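Local coordinates for predicted component of a thermophile-specific DNA repair system, contains a RAMP domain (Methanopyrus kandleri, PDB 4N0L), which binds CRISPR RNA as the Csm3 subunit of type III-A CRISPR systems, carries a bound zinc ion and probably acts as an endoribonuclease in antiviral defence, at residues Gly19-Thr24 and Gly32-Pro37; Gly192-Val197 and Arg217-Ser222; Lys250-Gln255 and Gly266-Arg271; Ile272-Ala277 and Glu317-Ala322. All coordinates share one frame; numbering follows the deposited sequence.

Contact 1: Gly19-Thr24 and Gly32-Pro37; sequences GTRIGT and GGLDNP
Asn-36 reaches across to Arg-21 and Gly-23 and bonds to both backbone carbonyls with its single amide nitrogen. Asn-36 ND2 lies 3.0 Å from Arg-21 O and 2.9 Å from Gly-23 O. The two bonds differ in approach. ND2 stands above the carbonyl plane of Arg-21, whereas it is only tilted from that of Gly-23. With CG anti to the backbone N (chi1 179°), the amide extends straight toward the 19-24 backbone. Its other end is held too, since OD1 accepts from Val-38 N, so the flip of the amide is fixed. Arg-21 O has a second donor, Thr-20 OG1, which comes from the opposite face of that carbonyl.

Beside the amide, Arg-21 CG packs 3.3 Å from Asn-36 ND2, and the guanidinium plane is perpendicular to the amide. Further along, Arg-21 CD touches Leu-34 CD2 at 3.8 Å. Thr-24 CG2 rests against Leu-34 O at 3.2 Å. Leu-34 N is held by Glu-28 of the intervening helix.

The contact closes the short excursion through helix 26-31. Strand 20-21 pairs with strand 217-218 on one side, and Tyr-265 of strand 264-265 packs against Thr-20, Leu-34 and Asn-36.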
loop_
_atom_site.group_PDB
_atom_site.type_symbol
_atom_site.label_atom_id
_atom_site.label_comp_id
_atom_site.label_asym_id
_atom_site.label_seq_id
_atom_site.Cartn_x
_atom_site.Cartn_y
_atom_site.Cartn_z
ATOM N N GLY A 19 -14.333 -0.241 -16.836
ATOM C CA GLY A 19 -15.069 -1.368 -16.298
ATOM C C GLY A 19 -14.195 -2.605 -16.297
ATOM O O GLY A 19 -13.184 -2.652 -16.998
ATOM N N THR A 20 -14.573 -3.609 -15.512
ATOM C CA THR A 20 -13.801 -4.849 -15.448
ATOM C C THR A 20 -14.689 -6.083 -15.417
ATOM O O THR A 20 -15.869 -6.010 -15.071
ATOM C CB THR A 20 -12.880 -4.909 -14.197
ATOM O OG1 THR A 20 -13.680 -4.971 -13.011
ATOM C CG2 THR A 20 -11.950 -3.707 -14.125
ATOM N N ARG A 21 -14.106 -7.218 -15.785
ATOM C CA ARG A 21 -14.717 -8.518 -15.533
ATOM C C ARG A 21 -14.681 -8.817 -14.035
ATOM O O ARG A 21 -14.007 -8.123 -13.274
ATOM C CB ARG A 21 -13.992 -9.612 -16.327
ATOM C CG ARG A 21 -12.698 -10.095 -15.671
ATOM C CD ARG A 21 -12.190 -11.430 -16.224
ATOM N NE ARG A 21 -13.182 -12.499 -16.144
ATOM C CZ ARG A 21 -13.907 -12.935 -17.170
ATOM N NH1 ARG A 21 -13.759 -12.395 -18.372
ATOM N NH2 ARG A 21 -14.782 -13.915 -16.992
ATOM N N ILE A 22 -15.420 -9.837 -13.615
ATOM C CA ILE A 22 -15.412 -10.256 -12.219
ATOM C C ILE A 22 -14.686 -11.587 -12.069
ATOM O O ILE A 22 -15.136 -12.609 -12.592
ATOM C CB ILE A 22 -16.837 -10.377 -11.654
ATOM C CG1 ILE A 22 -17.549 -9.026 -11.723
ATOM C CG2 ILE A 22 -16.798 -10.879 -10.217
ATOM C CD1 ILE A 22 -19.005 -9.078 -11.312
ATOM N N GLY A 23 -13.558 -11.575 -11.364
ATOM C CA GLY A 23 -12.781 -12.786 -11.179
ATOM C C GLY A 23 -11.903 -13.022 -12.392
ATOM O O GLY A 23 -11.686 -12.110 -13.191
ATOM N N THR A 24 -11.387 -14.239 -12.532
ATOM C CA THR A 24 -10.596 -14.587 -13.704
ATOM C C THR A 24 -11.101 -15.930 -14.232
ATOM O O THR A 24 -12.308 -16.164 -14.282
ATOM C CB THR A 24 -9.087 -14.654 -13.379
ATOM O OG1 THR A 24 -8.750 -13.635 -12.431
ATOM C CG2 THR A 24 -8.241 -14.468 -14.640
ATOM N N GLY A 32 -0.809 -18.131 -16.865
ATOM C CA GLY A 32 -0.135 -16.995 -16.259
ATOM C C GLY A 32 -0.493 -15.657 -16.879
ATOM O O GLY A 32 0.359 -14.778 -17.003
ATOM N N GLY A 33 -1.755 -15.504 -17.269
ATOM C CA GLY A 33 -2.203 -14.309 -17.963
ATOM C C GLY A 33 -2.821 -13.253 -17.061
ATOM O O GLY A 33 -2.113 -12.573 -16.321
ATOM N N LEU A 34 -4.144 -13.132 -17.112
ATOM C CA LEU A 34 -4.867 -12.062 -16.422
ATOM C C LEU A 34 -4.852 -12.198 -14.903
ATOM O O LEU A 34 -5.380 -13.162 -14.353
ATOM C CB LEU A 34 -6.325 -12.009 -16.893
ATOM C CG LEU A 34 -7.229 -10.914 -16.313
ATOM C CD1 LEU A 34 -6.519 -9.567 -16.311
ATOM C CD2 LEU A 34 -8.518 -10.819 -17.106
ATOM N N ASP A 35 -4.226 -11.234 -14.234
ATOM C CA ASP A 35 -4.373 -11.072 -12.791
ATOM C C ASP A 35 -5.442 -10.017 -12.497
ATOM O O ASP A 35 -5.217 -8.826 -12.714
ATOM C CB ASP A 35 -3.040 -10.679 -12.150
ATOM C CG ASP A 35 -3.192 -10.229 -10.704
ATOM O OD1 ASP A 35 -4.029 -10.807 -9.978
ATOM O OD2 ASP A 35 -2.476 -9.289 -10.296
ATOM N N ASN A 36 -6.607 -10.450 -12.025
ATOM C CA ASN A 36 -7.702 -9.524 -11.732
ATOM C C ASN A 36 -8.167 -9.625 -10.281
ATOM O O ASN A 36 -8.764 -10.626 -9.886
ATOM C CB ASN A 36 -8.883 -9.766 -12.678
ATOM C CG ASN A 36 -10.059 -8.842 -12.396
ATOM O OD1 ASN A 36 -9.892 -7.747 -11.857
ATOM N ND2 ASN A 36 -11.259 -9.280 -12.769
ATOM N N PRO A 37 -7.901 -8.577 -9.486
ATOM C CA PRO A 37 -8.210 -8.555 -8.052
ATOM C C PRO A 37 -9.698 -8.385 -7.758
ATOM O O PRO A 37 -10.141 -8.696 -6.650
ATOM C CB PRO A 37 -7.424 -7.344 -7.550
ATOM C CG PRO A 37 -7.386 -6.427 -8.724
ATOM C CD PRO A 37 -7.275 -7.318 -9.933
#

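Contact 2: Gly192-Val197 and Arg217-Ser222; sequences GEPTEV and RVPKGS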
loop_
_atom_site.group_PDB
_atom_site.type_symbol
_atom_site.label_atom_id
_atom_site.label_comp_id
_atom_site.label_asym_id
_atom_site.label_seq_id
_atom_site.Cartn_x
_atom_site.Cartn_y
_atom_site.Cartn_z
ATOM N N GLY A 192 -27.785 -2.446 -14.978
ATOM C CA GLY A 192 -28.451 -3.726 -14.825
ATOM C C GLY A 192 -27.471 -4.831 -14.482
ATOM O O GLY A 192 -27.759 -6.013 -14.676
ATOM N N GLU A 193 -26.311 -4.442 -13.960
ATOM C CA GLU A 193 -25.266 -5.392 -13.599
ATOM C C GLU A 193 -24.191 -4.730 -12.738
ATOM O O GLU A 193 -23.901 -3.544 -12.902
ATOM C CB GLU A 193 -24.621 -5.991 -14.856
ATOM C CG GLU A 193 -23.856 -4.984 -15.706
ATOM C CD GLU A 193 -23.001 -5.646 -16.771
ATOM O OE1 GLU A 193 -22.645 -6.831 -16.597
ATOM O OE2 GLU A 193 -22.686 -4.982 -17.782
ATOM N N PRO A 194 -23.605 -5.493 -11.801
ATOM C CA PRO A 194 -23.981 -6.873 -11.485
ATOM C C PRO A 194 -25.187 -6.942 -10.550
ATOM O O PRO A 194 -25.574 -5.924 -9.976
ATOM C CB PRO A 194 -22.726 -7.418 -10.802
ATOM C CG PRO A 194 -22.163 -6.233 -10.122
ATOM C CD PRO A 194 -22.393 -5.086 -11.069
ATOM N N THR A 195 -25.766 -8.129 -10.399
ATOM C CA THR A 195 -26.898 -8.312 -9.499
ATOM C C THR A 195 -26.440 -9.041 -8.243
ATOM O O THR A 195 -25.295 -9.489 -8.158
ATOM C CB THR A 195 -28.044 -9.099 -10.164
ATOM O OG1 THR A 195 -27.573 -10.391 -10.567
ATOM C CG2 THR A 195 -28.565 -8.349 -11.384
ATOM N N GLU A 196 -27.333 -9.154 -7.265
ATOM C CA GLU A 196 -27.001 -9.832 -6.020
ATOM C C GLU A 196 -26.850 -11.330 -6.264
ATOM O O GLU A 196 -27.827 -12.031 -6.528
ATOM C CB GLU A 196 -28.074 -9.557 -4.966
ATOM C CG GLU A 196 -27.664 -9.904 -3.545
ATOM C CD GLU A 196 -28.621 -9.337 -2.515
ATOM O OE1 GLU A 196 -29.701 -9.931 -2.313
ATOM O OE2 GLU A 196 -28.295 -8.293 -1.911
ATOM N N VAL A 197 -25.614 -11.813 -6.178
ATOM C CA VAL A 197 -25.302 -13.211 -6.463
ATOM C C VAL A 197 -24.509 -13.803 -5.300
ATOM O O VAL A 197 -23.297 -14.005 -5.396
ATOM C CB VAL A 197 -24.502 -13.371 -7.777
ATOM C CG1 VAL A 197 -24.343 -14.844 -8.130
ATOM C CG2 VAL A 197 -25.201 -12.649 -8.915
ATOM N N ARG A 217 -20.302 -7.832 -15.261
ATOM C CA ARG A 217 -19.128 -6.976 -15.209
ATOM C C ARG A 217 -19.332 -5.842 -14.216
ATOM O O ARG A 217 -20.458 -5.564 -13.808
ATOM C CB ARG A 217 -18.844 -6.416 -16.596
ATOM C CG ARG A 217 -18.386 -7.455 -17.587
ATOM C CD ARG A 217 -18.130 -6.813 -18.927
ATOM N NE ARG A 217 -17.015 -5.879 -18.880
ATOM C CZ ARG A 217 -15.743 -6.248 -18.956
ATOM N NH1 ARG A 217 -15.437 -7.535 -19.068
ATOM N NH2 ARG A 217 -14.782 -5.338 -18.913
ATOM N N VAL A 218 -18.242 -5.202 -13.814
ATOM C CA VAL A 218 -18.330 -4.015 -12.972
ATOM C C VAL A 218 -18.246 -2.779 -13.865
ATOM O O VAL A 218 -17.223 -2.549 -14.502
ATOM C CB VAL A 218 -17.208 -3.978 -11.920
ATOM C CG1 VAL A 218 -17.388 -2.789 -10.995
ATOM C CG2 VAL A 218 -17.194 -5.269 -11.126
ATOM N N PRO A 219 -19.329 -1.987 -13.926
ATOM C CA PRO A 219 -19.377 -0.832 -14.833
ATOM C C PRO A 219 -18.340 0.233 -14.504
ATOM O O PRO A 219 -17.946 0.386 -13.348
ATOM C CB PRO A 219 -20.791 -0.274 -14.632
ATOM C CG PRO A 219 -21.568 -1.384 -14.015
ATOM C CD PRO A 219 -20.597 -2.177 -13.202
ATOM N N LYS A 220 -17.900 0.955 -15.528
ATOM C CA LYS A 220 -17.025 2.105 -15.343
ATOM C C LYS A 220 -17.746 3.152 -14.496
ATOM O O LYS A 220 -18.947 3.358 -14.653
ATOM C CB LYS A 220 -16.608 2.674 -16.703
ATOM C CG LYS A 220 -16.251 4.143 -16.713
ATOM C CD LYS A 220 -15.931 4.610 -18.119
ATOM C CE LYS A 220 -15.667 6.103 -18.151
ATOM N NZ LYS A 220 -15.109 6.539 -19.460
ATOM N N GLY A 221 -17.023 3.795 -13.585
ATOM C CA GLY A 221 -17.622 4.776 -12.699
ATOM C C GLY A 221 -18.029 4.194 -11.359
ATOM O O GLY A 221 -18.435 4.925 -10.453
ATOM N N SER A 222 -17.921 2.874 -11.232
ATOM C CA SER A 222 -18.220 2.195 -9.973
ATOM C C SER A 222 -17.284 2.672 -8.874
ATOM O O SER A 222 -16.142 3.052 -9.135
ATOM C CB SER A 222 -18.105 0.680 -10.132
ATOM O OG SER A 222 -19.050 0.196 -11.070
#
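A cis peptide bond joins Glu-193 to Pro-194, and both residues meet the segment Arg-217 to Ser-222. The Pro-194 ring lies against the backbone there, with CD 3.4 Å from Arg-217 O. Pro-194 CD is also 4.0 Å from Pro-219 CD, where the two proline rings meet at a slant. Pro-219 also places its CG 3.4 Å from Glu-193 O. Each proline ring thus packs against a carbonyl oxygen of the other segment.

The one hydrogen bond across the contact runs from Arg-217 N to Glu-193 OE1, at 2.9 Å and 151°. The donor sits well above the carboxylate plane, 51° out of it. Glu-193 CG lies between its backbone N and carbonyl carbon (chi1 66°). Beyond CG the chain is extended, and this carries the carboxylate over to the Arg-217 backbone. The Arg-217 side chain leads away from the contact, and its NE stays 5.8 Å from Glu-193 OE2. The pair is therefore not a salt bridge, although the opposite charges may still attract weakly.

Phe-188 of helix 181-191 packs against both prolines. Pro-47 and Arg-40 also touch Pro-194. Val-218 pairs through its backbone with Thr-20 of strand 20-21.

Gly-192, with positive phi, ends helix 181-191 as the C-prime residue of a Schellman motif. Pro-219 to Ser-222 form a type II beta turn, closed by the bond from Ser-222 N to Pro-219 O. The contact joins a Schellman-capped helix end to a strand that runs into a beta turn.

Contact 3: Lys250-Gln255 and Gly266-Arg271; sequences KLVEDQ and GRVEFR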
loop_
_atom_site.group_PDB
_atom_site.type_symbol
_atom_site.label_atom_id
_atom_site.label_comp_id
_atom_site.label_asym_id
_atom_site.label_seq_id
_atom_site.Cartn_x
_atom_site.Cartn_y
_atom_site.Cartn_z
ATOM N N LYS A 250 -0.437 6.049 -6.430
ATOM C CA LYS A 250 -0.275 6.728 -7.713
ATOM C C LYS A 250 0.142 5.733 -8.797
ATOM O O LYS A 250 -0.331 5.802 -9.934
ATOM C CB LYS A 250 0.753 7.856 -7.585
ATOM C CG LYS A 250 1.374 8.325 -8.892
ATOM C CD LYS A 250 0.366 9.029 -9.776
ATOM C CE LYS A 250 1.051 9.674 -10.971
ATOM N NZ LYS A 250 0.067 10.234 -11.934
ATOM N N LEU A 251 1.030 4.811 -8.433
ATOM C CA LEU A 251 1.487 3.770 -9.348
ATOM C C LEU A 251 0.355 2.826 -9.735
ATOM O O LEU A 251 0.262 2.392 -10.884
ATOM C CB LEU A 251 2.633 2.978 -8.724
ATOM C CG LEU A 251 3.946 3.742 -8.551
ATOM C CD1 LEU A 251 4.899 2.958 -7.671
ATOM C CD2 LEU A 251 4.576 4.038 -9.904
ATOM N N VAL A 252 -0.493 2.496 -8.764
ATOM C CA VAL A 252 -1.655 1.650 -9.015
ATOM C C VAL A 252 -2.623 2.357 -9.970
ATOM O O VAL A 252 -3.225 1.723 -10.839
ATOM C CB VAL A 252 -2.371 1.275 -7.701
ATOM C CG1 VAL A 252 -3.643 0.494 -7.989
ATOM C CG2 VAL A 252 -1.449 0.449 -6.821
ATOM N N GLU A 253 -2.768 3.668 -9.806
ATOM C CA GLU A 253 -3.570 4.473 -10.728
ATOM C C GLU A 253 -3.021 4.393 -12.153
ATOM O O GLU A 253 -3.770 4.175 -13.102
ATOM C CB GLU A 253 -3.633 5.937 -10.271
ATOM C CG GLU A 253 -4.394 6.148 -8.963
ATOM C CD GLU A 253 -4.501 7.614 -8.560
ATOM O OE1 GLU A 253 -3.646 8.418 -8.985
ATOM O OE2 GLU A 253 -5.435 7.959 -7.804
ATOM N N ASP A 254 -1.707 4.554 -12.291
ATOM C CA ASP A 254 -1.064 4.580 -13.604
ATOM C C ASP A 254 -1.004 3.214 -14.288
ATOM O O ASP A 254 -0.993 3.132 -15.516
ATOM C CB ASP A 254 0.362 5.131 -13.489
ATOM C CG ASP A 254 0.397 6.612 -13.170
ATOM O OD1 ASP A 254 1.474 7.099 -12.767
ATOM O OD2 ASP A 254 -0.646 7.286 -13.308
ATOM N N GLN A 255 -0.951 2.145 -13.500
ATOM C CA GLN A 255 -0.699 0.823 -14.065
ATOM C C GLN A 255 -1.825 -0.185 -13.822
ATOM O O GLN A 255 -1.778 -1.299 -14.341
ATOM C CB GLN A 255 0.621 0.274 -13.512
ATOM C CG GLN A 255 1.859 0.960 -14.087
ATOM C CD GLN A 255 3.142 0.548 -13.388
ATOM O OE1 GLN A 255 3.684 1.291 -12.568
ATOM N NE2 GLN A 255 3.641 -0.640 -13.716
ATOM N N GLY A 266 -7.821 -2.700 -15.089
ATOM C CA GLY A 266 -8.585 -2.077 -14.024
ATOM C C GLY A 266 -8.035 -0.717 -13.640
ATOM O O GLY A 266 -7.335 -0.580 -12.638
ATOM N N ARG A 267 -8.360 0.294 -14.438
ATOM C CA ARG A 267 -7.878 1.647 -14.194
ATOM C C ARG A 267 -8.674 2.269 -13.049
ATOM O O ARG A 267 -9.902 2.191 -13.031
ATOM C CB ARG A 267 -8.003 2.502 -15.461
ATOM C CG ARG A 267 -7.352 1.897 -16.707
ATOM C CD ARG A 267 -5.848 1.700 -16.553
ATOM N NE ARG A 267 -5.293 0.898 -17.643
ATOM C CZ ARG A 267 -4.002 0.615 -17.789
ATOM N NH1 ARG A 267 -3.114 1.074 -16.917
ATOM N NH2 ARG A 267 -3.596 -0.125 -18.812
ATOM N N VAL A 268 -7.982 2.877 -12.090
ATOM C CA VAL A 268 -8.659 3.382 -10.897
ATOM C C VAL A 268 -8.174 4.753 -10.450
ATOM O O VAL A 268 -7.075 5.190 -10.791
ATOM C CB VAL A 268 -8.499 2.419 -9.688
ATOM C CG1 VAL A 268 -9.144 1.067 -9.967
ATOM C CG2 VAL A 268 -7.027 2.273 -9.303
ATOM N N GLU A 269 -9.022 5.423 -9.677
ATOM C CA GLU A 269 -8.672 6.670 -9.019
ATOM C C GLU A 269 -8.824 6.480 -7.520
ATOM O O GLU A 269 -9.842 5.959 -7.062
ATOM C CB GLU A 269 -9.576 7.812 -9.478
ATOM C CG GLU A 269 -9.542 8.123 -10.961
ATOM C CD GLU A 269 -10.692 9.029 -11.376
ATOM O OE1 GLU A 269 -11.439 9.488 -10.483
ATOM O OE2 GLU A 269 -10.855 9.277 -12.589
ATOM N N PHE A 270 -7.828 6.901 -6.753
ATOM C CA PHE A 270 -7.976 6.927 -5.304
ATOM C C PHE A 270 -8.388 8.319 -4.849
ATOM O O PHE A 270 -7.557 9.221 -4.740
ATOM C CB PHE A 270 -6.681 6.496 -4.613
ATOM C CG PHE A 270 -6.295 5.073 -4.893
ATOM C CD1 PHE A 270 -5.394 4.767 -5.901
ATOM C CD2 PHE A 270 -6.844 4.036 -4.152
ATOM C CE1 PHE A 270 -5.042 3.457 -6.162
ATOM C CE2 PHE A 270 -6.497 2.722 -4.407
ATOM C CZ PHE A 270 -5.594 2.430 -5.414
ATOM N N ARG A 271 -9.675 8.486 -4.567
ATOM C CA ARG A 271 -10.193 9.780 -4.150
ATOM C C ARG A 271 -10.162 9.842 -2.632
ATOM O O ARG A 271 -11.022 9.281 -1.956
ATOM C CB ARG A 271 -11.612 9.996 -4.682
ATOM C CG ARG A 271 -11.676 10.130 -6.197
ATOM C CD ARG A 271 -13.105 10.213 -6.710
ATOM N NE ARG A 271 -13.141 10.445 -8.152
ATOM C CZ ARG A 271 -14.070 11.159 -8.778
ATOM N NH1 ARG A 271 -15.065 11.711 -8.096
ATOM N NH2 ARG A 271 -14.011 11.314 -10.096
HETATM O O HOH W 1 -5.443 2.429 -12.594
#
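The C-terminal end of helix 238-255 packs against the start of strand 268-278, an inner strand of the five-stranded antiparallel sheet. Glu-253 makes the direct polar link. Glu-253 OE2 accepts from Phe-270 N at 2.8 Å, and the bond is nearly straight at 172°. The anti lone pair is used, pointing away from the other oxygen. OE2 also forms a salt bridge with Arg-332, so this buried oxygen has two partners. That arginine probably helps to stabilise the carboxylate charge.

The Glu-253 chain runs past the aromatic ring. Glu-253 CG is 3.5 Å from Phe-270 CD1, at the ring edge. The carboxylate and ring planes are 20° apart. Val-252 meets the same ring further round its edge, with CG1 3.8 Å from Phe-270 CE1. This methyl points there because CG1 is anti to the backbone N (chi1 175°). Val-252 CG1 also touches Val-268 CG2 at 4.0 Å.

The sheet is that of the RRM-like fold, and helix segment 250-255 runs roughly antiparallel to strand segment 268-271. Ile-14 of the neighbouring strand 7-16 touches Val-268 and Phe-270, while Leu-61 of helix 51-69 packs on Val-252.

Near the helix end a water joins the backbones. It donates to Val-252 O and accepts from Val-268 N. Arg-267 bends at chi2, and NH1 comes within 3.3 Å of Asp-254 O, at an angle too poor for a hydrogen bond.

Contact 4: Ile272-Ala277 and Glu317-Ala322; sequences IAALCA and EIVIRA
Leu-275 and Ile-320 exchange two backbone hydrogen bonds. Leu-275 N donates to Ile-320 O at 2.8 Å, and Ile-320 N donates back to Leu-275 O. Ala-277 and Ile-318 form the next such pair, through Ala-277 N to Ile-318 O at 2.9 Å. Ala-277 O takes two donors, Ile-318 N at 3.2 Å and Glu-317 N at 2.9 Å. Glu-317 and Ile-318 thus both face Ala-277 in a classic beta bulge. At the far end Ala-322 N bonds to Ala-273 O.

Ala-274 and Arg-321 form a non-hydrogen-bonded pair, as do Cys-276 and Val-319. On their face of the sheet Val-319 CG1 is anti to the backbone N (chi1 171°). Val-319 CG1 lies 4.2 Å from Ala-274 CB and 4.3 Å from Cys-276 SG. The same methyl sits over one face of the Arg-321 guanidinium, offset toward its rim. Arg-321 NE forms a salt bridge with Asp-297. Phe-292 of strand 290-292 touches the side chains of Ala-274, Cys-276 and Arg-321.

On the other face Leu-275 CB is 4.3 Å from Ile-320 CB. Leu-275 also reaches Met-246 of helix 238-255.

A second classic bulge, Ala-273 and Ala-274 opposite Val-11, lies on the other side of strand 268-278. The contact is an antiparallel ladder that adds strand 318-321 as an outermost strand, within this chain, of the RRM-like sheet.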
loop_
_atom_site.group_PDB
_atom_site.type_symbol
_atom_site.label_atom_id
_atom_site.label_comp_id
_atom_site.label_asym_id
_atom_site.label_seq_id
_atom_site.Cartn_x
_atom_site.Cartn_y
_atom_site.Cartn_z
ATOM N N ILE A 272 -9.150 10.518 -2.104
ATOM C CA ILE A 272 -8.890 10.517 -0.673
ATOM C C ILE A 272 -9.357 11.826 -0.053
ATOM O O ILE A 272 -8.781 12.886 -0.301
ATOM C CB ILE A 272 -7.397 10.295 -0.381
ATOM C CG1 ILE A 272 -6.938 8.974 -1.002
ATOM C CG2 ILE A 272 -7.139 10.315 1.116
ATOM C CD1 ILE A 272 -5.434 8.784 -1.019
ATOM N N ALA A 273 -10.408 11.742 0.754
ATOM C CA ALA A 273 -11.062 12.928 1.290
ATOM C C ALA A 273 -10.372 13.468 2.539
ATOM O O ALA A 273 -10.391 14.675 2.790
ATOM C CB ALA A 273 -12.520 12.622 1.592
ATOM N N ALA A 274 -9.751 12.585 3.315
ATOM C CA ALA A 274 -9.154 13.007 4.576
ATOM C C ALA A 274 -8.093 12.050 5.106
ATOM O O ALA A 274 -8.135 10.844 4.852
ATOM C CB ALA A 274 -10.240 13.195 5.623
ATOM N N LEU A 275 -7.136 12.612 5.840
ATOM C CA LEU A 275 -6.207 11.826 6.646
ATOM C C LEU A 275 -6.595 11.964 8.113
ATOM O O LEU A 275 -6.561 13.063 8.667
ATOM C CB LEU A 275 -4.762 12.283 6.430
ATOM C CG LEU A 275 -3.938 11.687 5.284
ATOM C CD1 LEU A 275 -4.766 11.491 4.020
ATOM C CD2 LEU A 275 -2.733 12.568 5.002
ATOM N N CYS A 276 -6.943 10.848 8.743
ATOM C CA CYS A 276 -7.469 10.875 10.102
ATOM C C CYS A 276 -6.499 10.254 11.100
ATOM O O CYS A 276 -6.211 9.058 11.041
ATOM C CB CYS A 276 -8.819 10.158 10.158
ATOM S SG CYS A 276 -10.026 10.757 8.942
ATOM N N ALA A 277 -6.001 11.075 12.019
ATOM C CA ALA A 277 -4.919 10.667 12.909
ATOM C C ALA A 277 -5.369 10.453 14.354
ATOM O O ALA A 277 -6.156 11.230 14.898
ATOM C CB ALA A 277 -3.805 11.693 12.866
ATOM N N GLU A 317 -8.139 12.261 16.744
ATOM C CA GLU A 317 -7.479 13.363 17.425
ATOM C C GLU A 317 -7.425 14.571 16.505
ATOM O O GLU A 317 -7.803 15.677 16.889
ATOM C CB GLU A 317 -6.072 12.963 17.867
ATOM C CG GLU A 317 -5.315 14.062 18.590
ATOM C CD GLU A 317 -3.955 13.604 19.074
ATOM O OE1 GLU A 317 -3.177 14.456 19.552
ATOM O OE2 GLU A 317 -3.666 12.392 18.977
ATOM N N ILE A 318 -6.958 14.345 15.283
ATOM C CA ILE A 318 -6.855 15.398 14.284
ATOM C C ILE A 318 -7.274 14.863 12.921
ATOM O O ILE A 318 -6.823 13.799 12.497
ATOM C CB ILE A 318 -5.427 15.969 14.206
ATOM C CG1 ILE A 318 -5.119 16.799 15.455
ATOM C CG2 ILE A 318 -5.250 16.817 12.958
ATOM C CD1 ILE A 318 -3.721 17.371 15.487
ATOM N N VAL A 319 -8.148 15.600 12.244
ATOM C CA VAL A 319 -8.595 15.231 10.907
ATOM C C VAL A 319 -8.092 16.237 9.880
ATOM O O VAL A 319 -8.421 17.422 9.951
ATOM C CB VAL A 319 -10.134 15.147 10.825
ATOM C CG1 VAL A 319 -10.588 14.982 9.379
ATOM C CG2 VAL A 319 -10.655 14.008 11.691
ATOM N N ILE A 320 -7.282 15.767 8.937
ATOM C CA ILE A 320 -6.804 16.620 7.855
ATOM C C ILE A 320 -7.644 16.386 6.606
ATOM O O ILE A 320 -7.546 15.336 5.971
ATOM C CB ILE A 320 -5.326 16.354 7.514
ATOM C CG1 ILE A 320 -4.461 16.382 8.776
ATOM C CG2 ILE A 320 -4.832 17.361 6.480
ATOM C CD1 ILE A 320 -4.487 17.706 9.500
ATOM N N ARG A 321 -8.460 17.372 6.249
ATOM C CA ARG A 321 -9.345 17.256 5.098
ATOM C C ARG A 321 -8.700 17.853 3.861
ATOM O O ARG A 321 -7.882 18.769 3.960
ATOM C CB ARG A 321 -10.681 17.953 5.366
ATOM C CG ARG A 321 -11.500 17.341 6.485
ATOM C CD ARG A 321 -12.616 18.276 6.926
ATOM N NE ARG A 321 -13.579 17.587 7.780
ATOM C CZ ARG A 321 -13.462 17.484 9.099
ATOM N NH1 ARG A 321 -14.381 16.837 9.804
ATOM N NH2 ARG A 321 -12.418 18.022 9.713
ATOM N N ALA A 322 -9.052 17.318 2.698
ATOM C CA ALA A 322 -8.650 17.914 1.431
ATOM C C ALA A 322 -9.161 19.348 1.394
ATOM O O ALA A 322 -8.499 20.254 0.884
ATOM C CB ALA A 322 -9.192 17.116 0.262
#

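From the N terminus, contact 1 closes first, around helix 26-31. Contact 2 follows, bridging the region between helix 181-191 and strand 217-218, part of which is not modelled. Contact 3 then ties helix 238-255 to strand 268-278 across a short excursion through strands 258-259 and 264-265. Contact 4 closes the longest of the four loops, bringing 317-322 back to that strand. The four loops follow one another in series, and none nest or cross. Contacts 1 and 2 meet where strands 20-21 and 217-218 pair. Thr-20 of contact 1 also packs on Gly-266 of contact 3. Contacts 3 and 4 share strand 268-278, with centres about 21 Å apart.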